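Local atomic coordinates of centrosomal protein of 104 kDa (Homo sapiens, PDB entry 5LPH), a protein that is required for ciliogenesis and for the structural integrity of the ciliary tip, and carries a tubulin-binding TOG domain. Residues F217-F225 with M248-Y259. Numbering follows the deposited sequence.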
ATOM      1  N   PHE A 217      12.055  -2.829  -7.198  1.00 53.95           N
ATOM      2  CA  PHE A 217      12.453  -4.200  -6.877  1.00 56.67           C
ATOM      3  C   PHE A 217      13.868  -4.466  -7.384  1.00 57.26           C
ATOM      4  O   PHE A 217      14.217  -4.101  -8.516  1.00 55.25           O
ATOM      5  CB  PHE A 217      11.538  -5.227  -7.545  1.00 56.73           C
ATOM      6  CG  PHE A 217      10.140  -5.241  -7.015  1.00 55.98           C
ATOM      7  CD1 PHE A 217       9.892  -5.494  -5.671  1.00 55.19           C
ATOM      8  CD2 PHE A 217       9.062  -5.047  -7.872  1.00 55.10           C
ATOM      9  CE1 PHE A 217       8.599  -5.525  -5.185  1.00 56.21           C
ATOM     10  CE2 PHE A 217       7.764  -5.078  -7.392  1.00 55.69           C
ATOM     11  CZ  PHE A 217       7.533  -5.317  -6.046  1.00 55.65           C
ATOM     12  N   THR A 218      14.655  -5.141  -6.551  1.00 57.96           N
ATOM     13  CA  THR A 218      16.000  -5.588  -6.908  1.00 57.97           C
ATOM     14  C   THR A 218      16.148  -7.053  -6.470  1.00 60.14           C
ATOM     15  O   THR A 218      15.484  -7.502  -5.538  1.00 59.73           O
ATOM     16  CB  THR A 218      17.080  -4.711  -6.229  1.00 56.16           C
ATOM     17  OG1 THR A 218      17.027  -4.883  -4.807  1.00 53.03           O
ATOM     18  CG2 THR A 218      16.884  -3.227  -6.559  1.00 55.22           C
ATOM     19  N   ILE A 219      17.005  -7.808  -7.149  1.00 62.11           N
ATOM     20  CA  ILE A 219      17.368  -9.161  -6.715  1.00 62.98           C
ATOM     21  C   ILE A 219      17.716  -9.105  -5.220  1.00 60.75           C
ATOM     22  O   ILE A 219      17.311  -9.974  -4.465  1.00 60.68           O
ATOM     23  CB  ILE A 219      18.554  -9.722  -7.541  1.00 64.52           C
ATOM     24  CG1 ILE A 219      18.127 -10.038  -8.989  1.00 67.22           C
ATOM     25  CG2 ILE A 219      19.096 -10.998  -6.909  1.00 64.17           C
ATOM     26  CD1 ILE A 219      19.282 -10.088  -9.973  1.00 69.27           C
ATOM     27  N   ASP A 220      18.432  -8.057  -4.804  1.00 59.49           N
ATOM     28  CA  ASP A 220      18.839  -7.879  -3.407  1.00 58.96           C
ATOM     29  C   ASP A 220      17.665  -7.834  -2.414  1.00 57.78           C
ATOM     30  O   ASP A 220      17.580  -8.692  -1.542  1.00 58.53           O
ATOM     31  CB  ASP A 220      19.737  -6.637  -3.247  1.00 58.73           C
ATOM     32  CG  ASP A 220      20.433  -6.588  -1.899  1.00 59.32           C
ATOM     33  OD1 ASP A 220      21.184  -7.525  -1.579  1.00 60.21           O
ATOM     34  OD2 ASP A 220      20.232  -5.613  -1.152  1.00 59.38           O
ATOM     35  N   ASN A 221      16.758  -6.866  -2.557  1.00 56.28           N
ATOM     36  CA  ASN A 221      15.626  -6.735  -1.601  1.00 57.56           C
ATOM     37  C   ASN A 221      14.556  -7.839  -1.716  1.00 55.99           C
ATOM     38  O   ASN A 221      13.978  -8.250  -0.710  1.00 60.66           O
ATOM     39  CB  ASN A 221      15.014  -5.312  -1.588  1.00 56.38           C
ATOM     40  CG  ASN A 221      14.422  -4.883  -2.923  1.00 57.37           C
ATOM     41  OD1 ASN A 221      14.011  -5.702  -3.744  1.00 61.76           O
ATOM     42  ND2 ASN A 221      14.379  -3.577  -3.144  1.00 55.57           N
ATOM     43  N   VAL A 222      14.329  -8.352  -2.922  1.00 54.28           N
ATOM     44  CA  VAL A 222      13.396  -9.480  -3.125  1.00 52.42           C
ATOM     45  C   VAL A 222      13.872 -10.768  -2.424  1.00 53.23           C
ATOM     46  O   VAL A 222      13.101 -11.431  -1.724  1.00 50.41           O
ATOM     47  CB  VAL A 222      13.158  -9.740  -4.636  1.00 53.33           C
ATOM     48  CG1 VAL A 222      12.422 -11.053  -4.882  1.00 53.44           C
ATOM     49  CG2 VAL A 222      12.406  -8.581  -5.284  1.00 52.65           C
HETATM   50  N   MSE A 223      15.139 -11.124  -2.630  1.00 57.11           N
HETATM   51  CA  MSE A 223      15.712 -12.360  -2.053  1.00 59.51           C
HETATM   52  C   MSE A 223      15.880 -12.241  -0.564  1.00 58.74           C
HETATM   53  O   MSE A 223      15.603 -13.188   0.170  1.00 57.86           O
HETATM   54  CB  MSE A 223      17.065 -12.684  -2.699  1.00 62.23           C
HETATM   55  CG  MSE A 223      16.940 -13.087  -4.171  1.00 65.41           C
HETATM   56 SE   MSE A 223      15.915 -14.753  -4.432  1.00 71.35          SE
HETATM   57  CE  MSE A 223      16.684 -15.852  -2.990  1.00 65.59           C
ATOM     58  N   LYS A 224      16.351 -11.077  -0.115  1.00 59.70           N
ATOM     59  CA  LYS A 224      16.434 -10.736   1.314  1.00 60.39           C
ATOM     60  C   LYS A 224      15.086 -10.983   2.001  1.00 58.31           C
ATOM     61  O   LYS A 224      15.043 -11.610   3.051  1.00 58.31           O
ATOM     62  CB  LYS A 224      16.886  -9.272   1.456  1.00 61.37           C
ATOM     63  CG  LYS A 224      16.952  -8.613   2.836  1.00 63.38           C
ATOM     64  CD  LYS A 224      17.179  -9.480   4.049  1.00 65.60           C
ATOM     65  CE  LYS A 224      17.464  -8.635   5.287  1.00 66.19           C
ATOM     66  NZ  LYS A 224      17.210  -9.387   6.547  1.00 66.88           N
ATOM     67  N   PHE A 225      14.000 -10.512   1.383  1.00 58.18           N
ATOM     68  CA  PHE A 225      12.627 -10.737   1.884  1.00 58.02           C
ATOM     69  C   PHE A 225      12.213 -12.211   1.873  1.00 55.30           C
ATOM     70  O   PHE A 225      11.716 -12.739   2.876  1.00 50.17           O
ATOM     71  CB  PHE A 225      11.617  -9.905   1.058  1.00 59.23           C
ATOM     72  CG  PHE A 225      10.168 -10.161   1.406  1.00 61.18           C
ATOM     73  CD1 PHE A 225       9.600  -9.576   2.529  1.00 62.31           C
ATOM     74  CD2 PHE A 225       9.366 -10.981   0.606  1.00 61.34           C
ATOM     75  CE1 PHE A 225       8.269  -9.811   2.856  1.00 62.46           C
ATOM     76  CE2 PHE A 225       8.037 -11.218   0.928  1.00 61.69           C
ATOM     77  CZ  PHE A 225       7.486 -10.631   2.054  1.00 62.55           C
HETATM   78  N   MSE A 248      12.449 -16.708  -9.171  1.00 86.89           N
HETATM   79  CA  MSE A 248      13.629 -15.844  -9.333  1.00 89.48           C
HETATM   80  C   MSE A 248      14.793 -16.586  -9.941  1.00 89.81           C
HETATM   81  O   MSE A 248      15.620 -15.977 -10.626  1.00 88.86           O
HETATM   82  CB  MSE A 248      14.053 -15.235  -7.998  1.00 89.86           C
HETATM   83  CG  MSE A 248      13.022 -14.226  -7.492  1.00 91.14           C
HETATM   84 SE   MSE A 248      13.114 -12.529  -8.502  1.00 92.16          SE
HETATM   85  CE  MSE A 248      14.752 -11.826  -7.668  1.00 91.99           C
ATOM     86  N   TYR A 249      14.869 -17.897  -9.698  1.00 91.92           N
ATOM     87  CA  TYR A 249      15.885 -18.752 -10.319  1.00 92.55           C
ATOM     88  C   TYR A 249      15.640 -18.956 -11.821  1.00 92.11           C
ATOM     89  O   TYR A 249      16.592 -18.958 -12.598  1.00 91.26           O
ATOM     90  CB  TYR A 249      15.968 -20.104  -9.600  1.00 93.42           C
ATOM     91  CG  TYR A 249      17.159 -20.937 -10.018  1.00 95.96           C
ATOM     92  CD1 TYR A 249      18.452 -20.566  -9.654  1.00 97.27           C
ATOM     93  CD2 TYR A 249      16.997 -22.089 -10.787  1.00 97.40           C
ATOM     94  CE1 TYR A 249      19.549 -21.320 -10.047  1.00 97.40           C
ATOM     95  CE2 TYR A 249      18.091 -22.849 -11.179  1.00 98.43           C
ATOM     96  CZ  TYR A 249      19.366 -22.460 -10.806  1.00 98.18           C
ATOM     97  OH  TYR A 249      20.463 -23.199 -11.192  1.00 98.08           O
ATOM     98  N   ARG A 250      14.377 -19.128 -12.219  1.00 93.07           N
ATOM     99  CA  ARG A 250      14.003 -19.209 -13.646  1.00 96.36           C
ATOM    100  C   ARG A 250      14.380 -17.952 -14.450  1.00 95.22           C
ATOM    101  O   ARG A 250      14.735 -18.055 -15.624  1.00 94.60           O
ATOM    102  CB  ARG A 250      12.495 -19.455 -13.816  1.00 97.58           C
ATOM    103  CG  ARG A 250      12.016 -20.841 -13.418  1.00 99.15           C
ATOM    104  CD  ARG A 250      10.563 -21.055 -13.833  1.00100.49           C
ATOM    105  NE  ARG A 250       9.981 -22.289 -13.295  1.00101.69           N
ATOM    106  CZ  ARG A 250       9.405 -22.434 -12.096  1.00102.37           C
ATOM    107  NH1 ARG A 250       9.310 -21.420 -11.238  1.00103.02           N
ATOM    108  NH2 ARG A 250       8.917 -23.622 -11.746  1.00102.25           N
ATOM    109  N   GLN A 251      14.292 -16.779 -13.818  1.00 94.36           N
ATOM    110  CA  GLN A 251      14.573 -15.500 -14.478  1.00 94.70           C
ATOM    111  C   GLN A 251      16.065 -15.143 -14.425  1.00 95.18           C
ATOM    112  O   GLN A 251      16.676 -14.877 -15.460  1.00 93.78           O
ATOM    113  CB  GLN A 251      13.749 -14.365 -13.843  1.00 94.43           C
ATOM    114  CG  GLN A 251      12.224 -14.527 -13.901  1.00 93.95           C
ATOM    115  CD  GLN A 251      11.655 -14.244 -15.269  1.00 94.20           C
ATOM    116  OE1 GLN A 251      11.909 -13.184 -15.803  1.00 92.02           O
ATOM    117  NE2 GLN A 251      10.875 -15.177 -15.839  1.00 92.84           N
ATOM    118  N   HIS A 252      16.641 -15.150 -13.222  1.00 98.46           N
ATOM    119  CA  HIS A 252      17.993 -14.609 -12.977  1.00100.54           C
ATOM    120  C   HIS A 252      19.119 -15.642 -12.779  1.00100.78           C
ATOM    121  O   HIS A 252      20.299 -15.270 -12.775  1.00 98.45           O
ATOM    122  CB  HIS A 252      17.942 -13.638 -11.793  1.00100.38           C
ATOM    123  CG  HIS A 252      17.154 -12.400 -12.079  1.00100.54           C
ATOM    124  ND1 HIS A 252      15.928 -12.144 -11.503  1.00101.32           N
ATOM    125  CD2 HIS A 252      17.407 -11.360 -12.909  1.00100.76           C
ATOM    126  CE1 HIS A 252      15.468 -10.990 -11.953  1.00101.67           C
ATOM    127  NE2 HIS A 252      16.346 -10.494 -12.806  1.00102.37           N
ATOM    128  N   GLN A 253      18.761 -16.915 -12.608  1.00101.54           N
ATOM    129  CA  GLN A 253      19.717 -18.039 -12.647  1.00103.09           C
ATOM    130  C   GLN A 253      20.830 -17.984 -11.586  1.00101.08           C
ATOM    131  O   GLN A 253      20.590 -18.334 -10.433  1.00 99.15           O
ATOM    132  CB  GLN A 253      20.294 -18.206 -14.065  1.00104.86           C
ATOM    133  CG  GLN A 253      19.286 -18.725 -15.054  1.00105.20           C
ATOM    134  CD  GLN A 253      19.599 -18.475 -16.535  1.00105.24           C
ATOM    135  OE1 GLN A 253      18.683 -18.390 -17.365  1.00104.00           O
ATOM    136  NE2 GLN A 253      20.880 -18.356 -16.875  1.00106.87           N
ATOM    137  N   ALA A 254      22.023 -17.519 -11.967  1.00 98.14           N
ATOM    138  CA  ALA A 254      23.222 -17.657 -11.135  1.00 95.91           C
ATOM    139  C   ALA A 254      23.351 -16.571 -10.065  1.00 91.27           C
ATOM    140  O   ALA A 254      23.868 -16.833  -8.978  1.00 88.40           O
ATOM    141  CB  ALA A 254      24.468 -17.675 -12.012  1.00 95.93           C
ATOM    142  N   SER A 255      22.874 -15.366 -10.367  1.00 86.88           N
ATOM    143  CA  SER A 255      23.054 -14.208  -9.480  1.00 85.28           C
ATOM    144  C   SER A 255      22.261 -14.238  -8.149  1.00 82.64           C
ATOM    145  O   SER A 255      22.511 -13.402  -7.276  1.00 80.58           O
ATOM    146  CB  SER A 255      22.777 -12.905 -10.250  1.00 83.64           C
ATOM    147  OG  SER A 255      21.649 -13.034 -11.102  1.00 82.84           O
ATOM    148  N   ILE A 256      21.331 -15.186  -7.983  1.00 80.20           N
ATOM    149  CA  ILE A 256      20.596 -15.339  -6.715  1.00 78.64           C
ATOM    150  C   ILE A 256      21.248 -16.301  -5.708  1.00 76.51           C
ATOM    151  O   ILE A 256      20.841 -16.326  -4.545  1.00 76.90           O
ATOM    152  CB  ILE A 256      19.108 -15.753  -6.932  1.00 79.48           C
ATOM    153  CG1 ILE A 256      18.960 -17.239  -7.299  1.00 79.57           C
ATOM    154  CG2 ILE A 256      18.447 -14.876  -7.992  1.00 78.37           C
ATOM    155  CD1 ILE A 256      17.564 -17.770  -7.064  1.00 79.18           C
ATOM    156  N   LEU A 257      22.230 -17.092  -6.144  1.00 76.48           N
ATOM    157  CA  LEU A 257      22.786 -18.169  -5.299  1.00 77.37           C
ATOM    158  C   LEU A 257      23.564 -17.675  -4.077  1.00 73.95           C
ATOM    159  O   LEU A 257      23.626 -18.371  -3.065  1.00 71.37           O
ATOM    160  CB  LEU A 257      23.676 -19.130  -6.104  1.00 79.49           C
ATOM    161  CG  LEU A 257      23.031 -20.216  -6.946  1.00 81.41           C
ATOM    162  CD1 LEU A 257      22.017 -19.628  -7.899  1.00 79.61           C
ATOM    163  CD2 LEU A 257      24.061 -21.052  -7.700  1.00 85.22           C
ATOM    164  N   GLU A 258      24.161 -16.490  -4.182  1.00 71.35           N
ATOM    165  CA  GLU A 258      24.848 -15.856  -3.046  1.00 69.95           C
ATOM    166  C   GLU A 258      23.916 -15.574  -1.846  1.00 69.00           C
ATOM    167  O   GLU A 258      24.370 -15.585  -0.699  1.00 69.18           O
ATOM    168  CB  GLU A 258      25.564 -14.571  -3.498  1.00 69.31           C
ATOM    169  CG  GLU A 258      24.642 -13.420  -3.889  1.00 69.77           C
ATOM    170  CD  GLU A 258      25.331 -12.360  -4.738  1.00 68.17           C
ATOM    171  OE1 GLU A 258      25.907 -12.700  -5.785  1.00 66.50           O
ATOM    172  OE2 GLU A 258      25.292 -11.171  -4.365  1.00 69.02           O
ATOM    173  N   TYR A 259      22.622 -15.364  -2.116  1.00 64.64           N
ATOM    174  CA  TYR A 259      21.616 -15.091  -1.068  1.00 61.40           C
ATOM    175  C   TYR A 259      21.163 -16.307  -0.266  1.00 62.59           C
ATOM    176  O   TYR A 259      20.505 -16.151   0.774  1.00 63.98           O
ATOM    177  CB  TYR A 259      20.384 -14.409  -1.675  1.00 57.55           C
ATOM    178  CG  TYR A 259      20.709 -13.069  -2.239  1.00 52.77           C
ATOM    179  CD1 TYR A 259      20.695 -11.948  -1.425  1.00 52.22           C
ATOM    180  CD2 TYR A 259      21.069 -12.915  -3.579  1.00 50.24           C
ATOM    181  CE1 TYR A 259      21.017 -10.710  -1.932  1.00 50.96           C
ATOM    182  CE2 TYR A 259      21.394 -11.676  -4.099  1.00 48.34           C
ATOM    183  CZ  TYR A 259      21.365 -10.579  -3.269  1.00 48.92           C
ATOM    184  OH  TYR A 259      21.698  -9.348  -3.752  1.00 48.75           O
TER
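Tyr-259 lies against the N-terminal end of helix 219-229, touching Ile-219, Asp-220 and Met-223 in different ways. Met-223 CB sits over one ring face, 4.1 Å from the centroid, a CH-pi contact. The ring's CE2 meets the CG2 methyl of Ile-219 at 3.7 Å. At the far end Tyr-259 OH donates to Asp-220 OD1 over 2.9 Å, and OD1 receives it on its anti lone pair, the one turned away from the other carboxylate oxygen; the carboxylate and ring planes stand 55° apart. Asp-220 reaches the hydroxyl because its CG is anti to the backbone N (chi1 -167°); although the bond to CB points away overall, CB still touches the hydroxyl.

Ile-219 splits its branches between two parts of the opposite segment. While CG2 serves Tyr-259 and Ile-256, CD1 sits over one face of the His-252 imidazole, 3.9 Å from the centroid. Next to the imidazole contact, selenomethionine Met-248, bent at chi2 and chi3, brings CE to 3.7 Å from Val-222 CG1. The other selenomethionine, Met-223, runs antiparallel alongside Met-248, its SE 4.1 Å from Met-248 CB and also against Ile-256.

The two helices, 219-229 and 235-252, form the antiparallel hairpin of the second HEAT repeat of this TOG domain, their local axes 159° apart. Those axes stay 12.8 Å apart at closest approach; the chain after His-252 turns at Gln-253, with positive phi, and folds back so that Ile-256, and Tyr-259 at the end of the short 3-10 segment 257-259, pack on helix 219-229.

Behind this, a capping box fixes the helix start, Asn-221 N donating to Thr-218 OG1 and Thr-218 N to Asn-221 OD1. Ser-255 OG bonds to His-252 O across the turn, and Leu-207 of helix 193-210 touches Met-248, while Phe-280 of helix 271-283 meets Ile-256.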